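Local coordinates for protein acetate CoA-transferase subunit beta (PDB 5DBN) that transfers coenzyme A from acetyl-CoA to acetoacetate and other short-chain fatty acids, passing through a covalent enzyme-CoA intermediate, at residues A8-N22 / M30-Q44. Numbering follows the deposited sequence.
Sequences ARRVAQELRDGDIVN and MVANYLPEGIHITLQ
Val21 sits between two residues of 42-44 in a parallel ladder: its N gives a nearly straight bond to Thr42 O (2.9 Å, 174°), and its O takes Gln44 N. Thr42 N reaches back to Asp19 O, two residues before Val21. Ahead of the strands, where two type II turns meet, Asp17 OD1 accepts His40 N (2.8 Å) on its anti side and Gly18 N donates to His40 O. Among the side-chain amides, Asn22 ND2 donates to Gln44 OE1 (3.0 Å), the two planes turned 48° apart; the same ND2 also bonds Glu46, the predicted active-site residue. A leucine in its place would probably leave Gln44 OE1 and the Glu46 carboxylate without this shared donor. Val31 straddles the helix between Val11 and Ala12, CG2 on Val11 CG1 (3.8 Å) and CG1, anti to its own N (chi1 175°), over Ala12 CA. Tyr34 lays CB against Ala12 CB (3.9 Å) and its ring obliquely by Ala8. Leu15 CD1 gathers Val31, Leu35 and Ile41 CD1 (4.1 Å). Helix 3-12 leading into strand 20-23, with 42-45 parallel beside it, is consistent with the Rossmann-like fold of the CoA-transferase family, strand 42-45 running straight to the predicted catalytic Glu46.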
loop_
_atom_site.group_PDB
_atom_site.type_symbol
_atom_site.label_atom_id
_atom_site.label_comp_id
_atom_site.label_asym_id
_atom_site.label_seq_id
_atom_site.Cartn_x
_atom_site.Cartn_y
_atom_site.Cartn_z
ATOM N N ALA B 8 21.450 -28.367 -0.100
ATOM C CA ALA B 8 20.473 -27.874 -1.065
ATOM C C ALA B 8 19.509 -28.979 -1.473
ATOM O O ALA B 8 18.303 -28.759 -1.592
ATOM C CB ALA B 8 21.174 -27.310 -2.287
ATOM N N ARG B 9 20.055 -30.169 -1.694
ATOM C CA ARG B 9 19.259 -31.327 -2.073
ATOM C C ARG B 9 18.233 -31.664 -0.993
ATOM O O ARG B 9 17.064 -31.904 -1.291
ATOM C CB ARG B 9 20.173 -32.526 -2.335
ATOM C CG ARG B 9 19.465 -33.802 -2.759
ATOM C CD ARG B 9 20.482 -34.876 -3.120
ATOM N NE ARG B 9 19.859 -36.135 -3.516
ATOM C CZ ARG B 9 20.531 -37.197 -3.956
ATOM N NH1 ARG B 9 21.854 -37.157 -4.059
ATOM N NH2 ARG B 9 19.882 -38.303 -4.296
ATOM N N ARG B 10 18.671 -31.680 0.263
ATOM C CA ARG B 10 17.767 -31.979 1.371
ATOM C C ARG B 10 16.675 -30.917 1.528
ATOM O O ARG B 10 15.509 -31.251 1.737
ATOM C CB ARG B 10 18.550 -32.127 2.680
ATOM C CG ARG B 10 17.670 -32.368 3.910
ATOM C CD ARG B 10 16.776 -33.594 3.747
ATOM N NE ARG B 10 15.774 -33.695 4.807
ATOM C CZ ARG B 10 14.577 -33.113 4.769
ATOM N NH1 ARG B 10 14.219 -32.366 3.732
ATOM N NH2 ARG B 10 13.735 -33.269 5.779
ATOM N N VAL B 11 17.053 -29.646 1.434
ATOM C CA VAL B 11 16.086 -28.557 1.533
ATOM C C VAL B 11 15.053 -28.648 0.411
ATOM O O VAL B 11 13.864 -28.400 0.627
ATOM C CB VAL B 11 16.779 -27.175 1.492
ATOM C CG1 VAL B 11 15.754 -26.049 1.395
ATOM C CG2 VAL B 11 17.654 -26.977 2.723
ATOM N N ALA B 12 15.511 -29.002 -0.785
ATOM C CA ALA B 12 14.625 -29.137 -1.935
ATOM C C ALA B 12 13.532 -30.169 -1.675
ATOM O O ALA B 12 12.394 -30.007 -2.116
ATOM C CB ALA B 12 15.424 -29.516 -3.173
ATOM N N GLN B 13 13.886 -31.232 -0.959
ATOM C CA GLN B 13 12.933 -32.287 -0.623
ATOM C C GLN B 13 11.909 -31.831 0.419
ATOM O O GLN B 13 10.887 -32.486 0.619
ATOM C CB GLN B 13 13.675 -33.529 -0.122
ATOM C CG GLN B 13 14.454 -34.255 -1.213
ATOM C CD GLN B 13 15.294 -35.405 -0.682
ATOM O OE1 GLN B 13 15.467 -35.559 0.527
ATOM N NE2 GLN B 13 15.820 -36.219 -1.590
ATOM N N GLU B 14 12.175 -30.700 1.068
ATOM C CA GLU B 14 11.275 -30.182 2.097
ATOM C C GLU B 14 10.108 -29.423 1.483
ATOM O O GLU B 14 9.018 -29.377 2.054
ATOM C CB GLU B 14 12.031 -29.260 3.057
ATOM C CG GLU B 14 11.225 -28.830 4.276
ATOM C CD GLU B 14 10.926 -29.973 5.228
ATOM O OE1 GLU B 14 11.574 -31.036 5.116
ATOM O OE2 GLU B 14 10.036 -29.805 6.087
ATOM N N LEU B 15 10.344 -28.828 0.320
ATOM C CA LEU B 15 9.340 -28.003 -0.333
ATOM C C LEU B 15 8.189 -28.845 -0.871
ATOM O O LEU B 15 8.398 -29.956 -1.358
ATOM C CB LEU B 15 9.973 -27.204 -1.474
ATOM C CG LEU B 15 11.203 -26.374 -1.103
ATOM C CD1 LEU B 15 11.765 -25.676 -2.330
ATOM C CD2 LEU B 15 10.868 -25.363 -0.016
ATOM N N ARG B 16 6.977 -28.302 -0.781
ATOM C CA ARG B 16 5.786 -28.971 -1.295
ATOM C C ARG B 16 5.336 -28.379 -2.626
ATOM O O ARG B 16 5.597 -27.213 -2.928
ATOM C CB ARG B 16 4.636 -28.913 -0.284
ATOM C CG ARG B 16 4.819 -29.815 0.935
ATOM C CD ARG B 16 3.618 -29.731 1.870
ATOM N NE ARG B 16 3.718 -30.652 3.003
ATOM C CZ ARG B 16 4.398 -30.425 4.123
ATOM N NH1 ARG B 16 5.064 -29.291 4.297
ATOM N NH2 ARG B 16 4.407 -31.346 5.079
ATOM N N ASP B 17 4.663 -29.211 -3.415
ATOM C CA ASP B 17 4.166 -28.827 -4.729
ATOM C C ASP B 17 3.213 -27.641 -4.632
ATOM O O ASP B 17 2.224 -27.687 -3.901
ATOM C CB ASP B 17 3.467 -30.023 -5.390
ATOM C CG ASP B 17 3.026 -29.739 -6.816
ATOM O OD1 ASP B 17 3.789 -29.096 -7.568
ATOM O OD2 ASP B 17 1.913 -30.170 -7.186
ATOM N N GLY B 18 3.533 -26.574 -5.360
ATOM C CA GLY B 18 2.694 -25.388 -5.406
ATOM C C GLY B 18 3.107 -24.290 -4.442
ATOM O O GLY B 18 2.467 -23.240 -4.385
ATOM N N ASP B 19 4.180 -24.520 -3.691
ATOM C CA ASP B 19 4.664 -23.546 -2.715
ATOM C C ASP B 19 5.186 -22.265 -3.358
ATOM O O ASP B 19 5.790 -22.296 -4.431
ATOM C CB ASP B 19 5.780 -24.159 -1.862
ATOM C CG ASP B 19 5.255 -24.950 -0.680
ATOM O OD1 ASP B 19 4.034 -25.209 -0.613
ATOM O OD2 ASP B 19 6.078 -25.324 0.183
ATOM N N ILE B 20 4.927 -21.139 -2.698
ATOM C CA ILE B 20 5.568 -19.873 -3.034
ATOM C C ILE B 20 6.841 -19.771 -2.207
ATOM O O ILE B 20 6.785 -19.722 -0.977
ATOM C CB ILE B 20 4.655 -18.663 -2.758
ATOM C CG1 ILE B 20 3.288 -18.862 -3.413
ATOM C CG2 ILE B 20 5.305 -17.375 -3.251
ATOM C CD1 ILE B 20 3.338 -19.065 -4.916
ATOM N N VAL B 21 7.984 -19.743 -2.887
ATOM C CA VAL B 21 9.280 -19.857 -2.223
ATOM C C VAL B 21 10.170 -18.641 -2.470
ATOM O O VAL B 21 10.157 -18.063 -3.555
ATOM C CB VAL B 21 10.024 -21.128 -2.695
ATOM C CG1 VAL B 21 11.373 -21.271 -1.989
ATOM C CG2 VAL B 21 9.165 -22.365 -2.456
ATOM N N ASN B 22 10.939 -18.263 -1.452
ATOM C CA ASN B 22 11.993 -17.264 -1.610
ATOM C C ASN B 22 13.369 -17.835 -1.281
ATOM O O ASN B 22 13.585 -18.362 -0.193
ATOM C CB ASN B 22 11.730 -16.047 -0.728
ATOM C CG ASN B 22 12.710 -14.923 -0.994
ATOM O OD1 ASN B 22 13.841 -14.942 -0.510
ATOM N ND2 ASN B 22 12.284 -13.941 -1.776
ATOM N N MET B 30 20.842 -22.700 -4.932
ATOM C CA MET B 30 21.120 -24.039 -5.444
ATOM C C MET B 30 19.929 -24.976 -5.255
ATOM O O MET B 30 19.821 -25.992 -5.943
ATOM C CB MET B 30 22.348 -24.633 -4.752
ATOM C CG MET B 30 23.658 -23.987 -5.154
ATOM S SD MET B 30 25.042 -24.461 -4.093
ATOM C CE MET B 30 25.173 -26.210 -4.455
ATOM N N VAL B 31 19.052 -24.644 -4.311
ATOM C CA VAL B 31 17.895 -25.484 -4.009
ATOM C C VAL B 31 17.015 -25.659 -5.243
ATOM O O VAL B 31 16.372 -26.693 -5.417
ATOM C CB VAL B 31 17.055 -24.888 -2.855
ATOM C CG1 VAL B 31 15.776 -25.695 -2.623
ATOM C CG2 VAL B 31 17.877 -24.830 -1.575
ATOM N N ALA B 32 17.007 -24.650 -6.107
ATOM C CA ALA B 32 16.193 -24.681 -7.315
ATOM C C ALA B 32 16.676 -25.761 -8.282
ATOM O O ALA B 32 15.950 -26.156 -9.195
ATOM C CB ALA B 32 16.206 -23.322 -7.992
ATOM N N ASN B 33 17.899 -26.242 -8.072
ATOM C CA ASN B 33 18.518 -27.200 -8.982
ATOM C C ASN B 33 18.346 -28.647 -8.529
ATOM O O ASN B 33 18.941 -29.555 -9.112
ATOM C CB ASN B 33 20.013 -26.898 -9.120
ATOM C CG ASN B 33 20.284 -25.480 -9.585
ATOM O OD1 ASN B 33 19.438 -24.847 -10.220
ATOM N ND2 ASN B 33 21.471 -24.973 -9.269
ATOM N N TYR B 34 17.540 -28.859 -7.490
ATOM C CA TYR B 34 17.357 -30.195 -6.923
ATOM C C TYR B 34 15.898 -30.489 -6.575
ATOM O O TYR B 34 15.618 -31.343 -5.734
ATOM C CB TYR B 34 18.231 -30.362 -5.677
ATOM C CG TYR B 34 19.713 -30.301 -5.969
ATOM C CD1 TYR B 34 20.393 -31.413 -6.449
ATOM C CD2 TYR B 34 20.433 -29.133 -5.759
ATOM C CE1 TYR B 34 21.745 -31.361 -6.717
ATOM C CE2 TYR B 34 21.787 -29.072 -6.021
ATOM C CZ TYR B 34 22.437 -30.188 -6.502
ATOM O OH TYR B 34 23.785 -30.128 -6.764
ATOM N N LEU B 35 14.970 -29.785 -7.215
ATOM C CA LEU B 35 13.550 -30.029 -6.980
ATOM C C LEU B 35 13.165 -31.424 -7.469
ATOM O O LEU B 35 13.415 -31.764 -8.625
ATOM C CB LEU B 35 12.696 -28.972 -7.680
ATOM C CG LEU B 35 12.936 -27.531 -7.229
ATOM C CD1 LEU B 35 12.179 -26.561 -8.129
ATOM C CD2 LEU B 35 12.524 -27.340 -5.777
ATOM N N PRO B 36 12.574 -32.251 -6.586
ATOM C CA PRO B 36 12.144 -33.582 -7.030
ATOM C C PRO B 36 11.083 -33.527 -8.127
ATOM O O PRO B 36 10.448 -32.491 -8.320
ATOM C CB PRO B 36 11.567 -34.212 -5.758
ATOM C CG PRO B 36 12.193 -33.467 -4.638
ATOM C CD PRO B 36 12.383 -32.069 -5.135
ATOM N N GLU B 37 10.891 -34.642 -8.823
ATOM C CA GLU B 37 9.899 -34.726 -9.889
ATOM C C GLU B 37 8.488 -34.575 -9.329
ATOM O O GLU B 37 8.151 -35.166 -8.301
ATOM C CB GLU B 37 10.028 -36.053 -10.642
ATOM C CG GLU B 37 11.391 -36.280 -11.294
ATOM C CD GLU B 37 11.681 -35.309 -12.430
ATOM O OE1 GLU B 37 12.844 -35.260 -12.885
ATOM O OE2 GLU B 37 10.752 -34.600 -12.872
ATOM N N GLY B 38 7.670 -33.775 -10.005
ATOM C CA GLY B 38 6.300 -33.549 -9.584
ATOM C C GLY B 38 6.170 -32.365 -8.646
ATOM O O GLY B 38 5.060 -31.945 -8.320
ATOM N N ILE B 39 7.307 -31.834 -8.204
ATOM C CA ILE B 39 7.327 -30.665 -7.337
ATOM C C ILE B 39 7.533 -29.400 -8.164
ATOM O O ILE B 39 8.595 -29.198 -8.754
ATOM C CB ILE B 39 8.441 -30.766 -6.273
ATOM C CG1 ILE B 39 8.322 -32.076 -5.484
ATOM C CG2 ILE B 39 8.398 -29.565 -5.330
ATOM C CD1 ILE B 39 7.011 -32.237 -4.723
ATOM N N HIS B 40 6.509 -28.552 -8.198
ATOM C CA HIS B 40 6.565 -27.288 -8.923
ATOM C C HIS B 40 6.327 -26.130 -7.969
ATOM O O HIS B 40 5.307 -26.079 -7.280
ATOM C CB HIS B 40 5.535 -27.265 -10.050
ATOM C CG HIS B 40 5.607 -28.456 -10.953
ATOM N ND1 HIS B 40 6.480 -28.532 -12.016
ATOM C CD2 HIS B 40 4.914 -29.620 -10.951
ATOM C CE1 HIS B 40 6.324 -29.690 -12.631
ATOM N NE2 HIS B 40 5.379 -30.370 -12.004
ATOM N N ILE B 41 7.278 -25.202 -7.935
ATOM C CA ILE B 41 7.195 -24.040 -7.061
ATOM C C ILE B 41 7.226 -22.753 -7.869
ATOM O O ILE B 41 7.573 -22.756 -9.050
ATOM C CB ILE B 41 8.347 -24.018 -6.038
ATOM C CG1 ILE B 41 9.701 -23.968 -6.756
ATOM C CG2 ILE B 41 8.262 -25.238 -5.128
ATOM C CD1 ILE B 41 10.882 -23.765 -5.829
ATOM N N THR B 42 6.859 -21.657 -7.217
ATOM C CA THR B 42 6.952 -20.334 -7.811
ATOM C C THR B 42 7.925 -19.511 -6.980
ATOM O O THR B 42 7.723 -19.320 -5.781
ATOM C CB THR B 42 5.581 -19.642 -7.869
ATOM O OG1 THR B 42 4.635 -20.512 -8.502
ATOM C CG2 THR B 42 5.667 -18.338 -8.644
ATOM N N LEU B 43 8.987 -19.034 -7.620
ATOM C CA LEU B 43 10.014 -18.266 -6.928
ATOM C C LEU B 43 9.687 -16.777 -6.912
ATOM O O LEU B 43 9.354 -16.187 -7.942
ATOM C CB LEU B 43 11.380 -18.500 -7.579
ATOM C CG LEU B 43 11.945 -19.910 -7.412
ATOM C CD1 LEU B 43 13.206 -20.066 -8.243
ATOM C CD2 LEU B 43 12.247 -20.198 -5.952
ATOM N N GLN B 44 9.797 -16.185 -5.727
ATOM C CA GLN B 44 9.536 -14.766 -5.526
ATOM C C GLN B 44 10.861 -14.020 -5.409
ATOM O O GLN B 44 11.769 -14.462 -4.704
ATOM C CB GLN B 44 8.678 -14.558 -4.271
ATOM C CG GLN B 44 8.043 -13.174 -4.146
ATOM C CD GLN B 44 8.919 -12.168 -3.415
ATOM O OE1 GLN B 44 10.060 -12.457 -3.051
ATOM N NE2 GLN B 44 8.380 -10.975 -3.195
HETATM O O HOH W 1 2.903 -22.333 -7.089
#